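Local coordinates for hypothetical protein (Pseudomonas syringae pv. tomato, PDB 2PAG), which is of unknown function but binds calcium and belongs to the SMI1/KNR4 family of the SUKH clan, at residues E119-V124 and R129-E134. Numbering follows the deposited sequence.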
ATOM      1  N   GLU A 119     -15.666  -8.285   1.088  1.00 29.64           N
ATOM      2  CA  GLU A 119     -14.580  -8.520   2.033  1.00 29.81           C
ATOM      3  C   GLU A 119     -13.758  -7.279   2.364  1.00 27.59           C
ATOM      4  O   GLU A 119     -13.446  -6.469   1.487  1.00 29.83           O
ATOM      5  CB  GLU A 119     -13.663  -9.621   1.504  1.00 31.39           C
ATOM      6  CG  GLU A 119     -13.049  -9.334   0.147  1.00 34.76           C
ATOM      7  CD  GLU A 119     -12.402 -10.564  -0.454  1.00 36.83           C
ATOM      8  OE1 GLU A 119     -11.594 -11.212   0.246  1.00 37.49           O
ATOM      9  OE2 GLU A 119     -12.701 -10.884  -1.625  1.00 39.06           O
ATOM     10  N   SER A 120     -13.407  -7.139   3.639  1.00 25.19           N
ATOM     11  CA  SER A 120     -12.617  -6.001   4.094  1.00 23.05           C
ATOM     12  C   SER A 120     -11.764  -6.363   5.305  1.00 21.30           C
ATOM     13  O   SER A 120     -11.966  -7.401   5.938  1.00 20.88           O
ATOM     14  CB  SER A 120     -13.528  -4.824   4.444  1.00 22.74           C
ATOM     15  OG  SER A 120     -14.357  -5.122   5.556  1.00 23.19           O
ATOM     16  N   TRP A 121     -10.814  -5.489   5.620  1.00 17.07           N
ATOM     17  CA  TRP A 121      -9.907  -5.682   6.745  1.00 16.05           C
ATOM     18  C   TRP A 121      -9.956  -4.440   7.626  1.00 15.27           C
ATOM     19  O   TRP A 121      -9.994  -3.315   7.121  1.00 14.62           O
ATOM     20  CB  TRP A 121      -8.491  -5.926   6.217  1.00 15.52           C
ATOM     21  CG  TRP A 121      -8.408  -7.188   5.415  1.00 15.17           C
ATOM     22  CD1 TRP A 121      -8.020  -8.421   5.860  1.00 17.34           C
ATOM     23  CD2 TRP A 121      -8.820  -7.365   4.055  1.00 15.98           C
ATOM     24  NE1 TRP A 121      -8.170  -9.358   4.860  1.00 16.34           N
ATOM     25  CE2 TRP A 121      -8.660  -8.735   3.741  1.00 17.59           C
ATOM     26  CE3 TRP A 121      -9.313  -6.500   3.068  1.00 14.05           C
ATOM     27  CZ2 TRP A 121      -8.976  -9.259   2.480  1.00 16.13           C
ATOM     28  CZ3 TRP A 121      -9.628  -7.025   1.811  1.00 17.89           C
ATOM     29  CH2 TRP A 121      -9.458  -8.393   1.533  1.00 17.41           C
ATOM     30  N   GLU A 122      -9.959  -4.646   8.939  1.00 15.08           N
ATOM     31  CA  GLU A 122     -10.056  -3.545   9.893  1.00 16.21           C
ATOM     32  C   GLU A 122      -8.974  -2.483   9.801  1.00 14.16           C
ATOM     33  O   GLU A 122      -9.212  -1.333  10.161  1.00 17.13           O
ATOM     34  CB  GLU A 122     -10.092  -4.079  11.329  1.00 17.80           C
ATOM     35  CG  GLU A 122     -11.340  -4.873  11.700  1.00 23.85           C
ATOM     36  CD  GLU A 122     -11.493  -6.152  10.905  1.00 27.84           C
ATOM     37  OE1 GLU A 122     -10.467  -6.801  10.606  1.00 29.15           O
ATOM     38  OE2 GLU A 122     -12.652  -6.517  10.593  1.00 32.69           O
ATOM     39  N   SER A 123      -7.791  -2.870   9.338  1.00 14.00           N
ATOM     40  CA  SER A 123      -6.674  -1.940   9.211  1.00 12.80           C
ATOM     41  C   SER A 123      -5.662  -2.467   8.211  1.00 12.72           C
ATOM     42  O   SER A 123      -5.716  -3.638   7.802  1.00 10.83           O
ATOM     43  CB  SER A 123      -5.966  -1.756  10.557  1.00 13.66           C
ATOM     44  OG  SER A 123      -5.132  -2.873  10.838  1.00 13.00           O
ATOM     45  N   VAL A 124      -4.732  -1.596   7.824  1.00 12.31           N
ATOM     46  CA  VAL A 124      -3.687  -1.974   6.888  1.00 12.23           C
ATOM     47  C   VAL A 124      -2.828  -3.079   7.495  1.00 13.05           C
ATOM     48  O   VAL A 124      -2.270  -3.910   6.777  1.00 11.92           O
ATOM     49  CB  VAL A 124      -2.802  -0.761   6.539  1.00 13.92           C
ATOM     50  CG1 VAL A 124      -1.523  -1.218   5.883  1.00 17.52           C
ATOM     51  CG2 VAL A 124      -3.569   0.187   5.627  1.00 11.30           C
ATOM     52  N   ARG A 129      -0.973  -8.691   7.653  1.00 16.32           N
ATOM     53  CA  ARG A 129      -0.863  -9.961   8.355  1.00 19.23           C
ATOM     54  C   ARG A 129      -1.681 -11.077   7.730  1.00 20.33           C
ATOM     55  O   ARG A 129      -1.188 -12.191   7.551  1.00 20.81           O
ATOM     56  CB  ARG A 129      -1.307  -9.790   9.808  1.00 21.03           C
ATOM     57  CG  ARG A 129      -1.175 -11.049  10.652  1.00 22.14           C
ATOM     58  CD  ARG A 129      -1.865 -10.878  11.986  1.00 23.86           C
ATOM     59  NE  ARG A 129      -3.314 -10.815  11.833  1.00 24.41           N
ATOM     60  CZ  ARG A 129      -4.138 -10.321  12.751  1.00 26.33           C
ATOM     61  NH1 ARG A 129      -3.651  -9.846  13.890  1.00 26.97           N
ATOM     62  NH2 ARG A 129      -5.445 -10.301  12.530  1.00 25.96           N
ATOM     63  N   ASP A 130      -2.926 -10.770   7.384  1.00 18.96           N
ATOM     64  CA  ASP A 130      -3.825 -11.776   6.844  1.00 19.94           C
ATOM     65  C   ASP A 130      -3.852 -11.954   5.329  1.00 18.91           C
ATOM     66  O   ASP A 130      -4.378 -12.950   4.833  1.00 20.31           O
ATOM     67  CB  ASP A 130      -5.235 -11.522   7.385  1.00 22.15           C
ATOM     68  CG  ASP A 130      -5.262 -11.444   8.911  1.00 25.38           C
ATOM     69  OD1 ASP A 130      -4.429 -12.122   9.558  1.00 27.38           O
ATOM     70  OD2 ASP A 130      -6.114 -10.718   9.469  1.00 30.31           O
ATOM     71  N   VAL A 131      -3.284 -11.005   4.593  1.00 16.86           N
ATOM     72  CA  VAL A 131      -3.258 -11.118   3.140  1.00 16.16           C
ATOM     73  C   VAL A 131      -1.841 -11.152   2.573  1.00 15.99           C
ATOM     74  O   VAL A 131      -1.450 -12.115   1.916  1.00 17.46           O
ATOM     75  CB  VAL A 131      -4.039  -9.966   2.466  1.00 15.73           C
ATOM     76  CG1 VAL A 131      -3.942 -10.092   0.946  1.00 14.57           C
ATOM     77  CG2 VAL A 131      -5.498 -10.001   2.908  1.00 15.59           C
ATOM     78  N   TRP A 132      -1.063 -10.108   2.830  1.00 14.16           N
ATOM     79  CA  TRP A 132       0.296 -10.058   2.301  1.00 14.00           C
ATOM     80  C   TRP A 132       1.176 -11.201   2.821  1.00 14.29           C
ATOM     81  O   TRP A 132       1.770 -11.937   2.033  1.00 15.53           O
ATOM     82  CB  TRP A 132       0.929  -8.693   2.622  1.00 13.82           C
ATOM     83  CG  TRP A 132       2.220  -8.424   1.883  1.00 12.73           C
ATOM     84  CD1 TRP A 132       2.741  -9.143   0.840  1.00 12.93           C
ATOM     85  CD2 TRP A 132       3.133  -7.344   2.118  1.00 11.70           C
ATOM     86  NE1 TRP A 132       3.921  -8.577   0.416  1.00 13.51           N
ATOM     87  CE2 TRP A 132       4.186  -7.472   1.183  1.00 11.50           C
ATOM     88  CE3 TRP A 132       3.161  -6.280   3.030  1.00 12.53           C
ATOM     89  CZ2 TRP A 132       5.258  -6.572   1.134  1.00 11.45           C
ATOM     90  CZ3 TRP A 132       4.224  -5.388   2.981  1.00 13.52           C
ATOM     91  CH2 TRP A 132       5.258  -5.539   2.039  1.00 11.38           C
ATOM     92  N   LEU A 133       1.226 -11.368   4.141  1.00 15.54           N
ATOM     93  CA  LEU A 133       2.045 -12.419   4.748  1.00 16.85           C
ATOM     94  C   LEU A 133       1.503 -13.822   4.490  1.00 19.73           C
ATOM     95  O   LEU A 133       2.168 -14.816   4.795  1.00 19.84           O
ATOM     96  CB  LEU A 133       2.172 -12.182   6.252  1.00 16.93           C
ATOM     97  CG  LEU A 133       3.209 -11.124   6.636  1.00 16.93           C
ATOM     98  CD1 LEU A 133       3.056 -10.742   8.106  1.00 17.76           C
ATOM     99  CD2 LEU A 133       4.602 -11.668   6.362  1.00 18.33           C
ATOM    100  N   GLU A 134       0.298 -13.902   3.936  1.00 20.68           N
ATOM    101  CA  GLU A 134      -0.308 -15.193   3.624  1.00 22.85           C
ATOM    102  C   GLU A 134      -0.203 -15.508   2.134  1.00 23.84           C
ATOM    103  O   GLU A 134      -0.728 -16.519   1.670  1.00 24.94           O
ATOM    104  CB  GLU A 134      -1.776 -15.214   4.046  1.00 23.80           C
ATOM    105  CG  GLU A 134      -2.000 -15.309   5.544  1.00 26.25           C
ATOM    106  CD  GLU A 134      -1.349 -16.541   6.152  1.00 29.29           C
ATOM    107  OE1 GLU A 134      -1.500 -17.642   5.582  1.00 29.83           O
ATOM    108  OE2 GLU A 134      -0.691 -16.411   7.203  1.00 30.89           O
TER
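Trp-121, on the short edge strand 119-121, meets Val-131 on helix 124-132, and one methyl does nearly all of the apolar touching. CG2 of Val-131 sits 3.4 Å from NE1 of Trp-121, and the same methyl is 3.6 Å from CZ2 of that indole. It lies about 3.0 Å above the ring plane but displaced toward the rim, along the side that carries NE1 and CE2; the approach is oblique, and the two side chains cross at about a right angle. On the helix, Val-131 turns CG1 anti to the backbone N (chi1 178°), which leaves CG2 as the branch presented to the indole. Asp-130 adds a looser touch through its methylene, CB standing 4.4 Å from NE1 of Trp-121.

The polar chemistry stays on the helix. Arg-129 grips Asp-130 side-on: NE gives a nearly straight bond of 2.9 Å to OD1, reaching it from above the carboxylate plane, while NH2 meets the syn lone pair of OD2 at 3.2 Å. This two-point salt bridge ties down the rotation of the carboxylate.

Around the pair, Trp-127 packs edge-to-face with Trp-121, Tyr-98 also meets the indole, and Leu-57 touches Val-131. The Trp-121 side chain lies about 6 Å from that of Thr-105, a calcium ligand, and about 10 Å from a bound calcium ion. Just after the strand, Glu-122 and Ser-123 turn the chain into helix 124-132, with Ser-123 as N-cap.

No hydrogen bond joins the segments. What links Trp-121 to Val-131 is apolar, a small surface contact that adds to the packing of the indole, while Arg-129 and Asp-130 pair with each other on the helix.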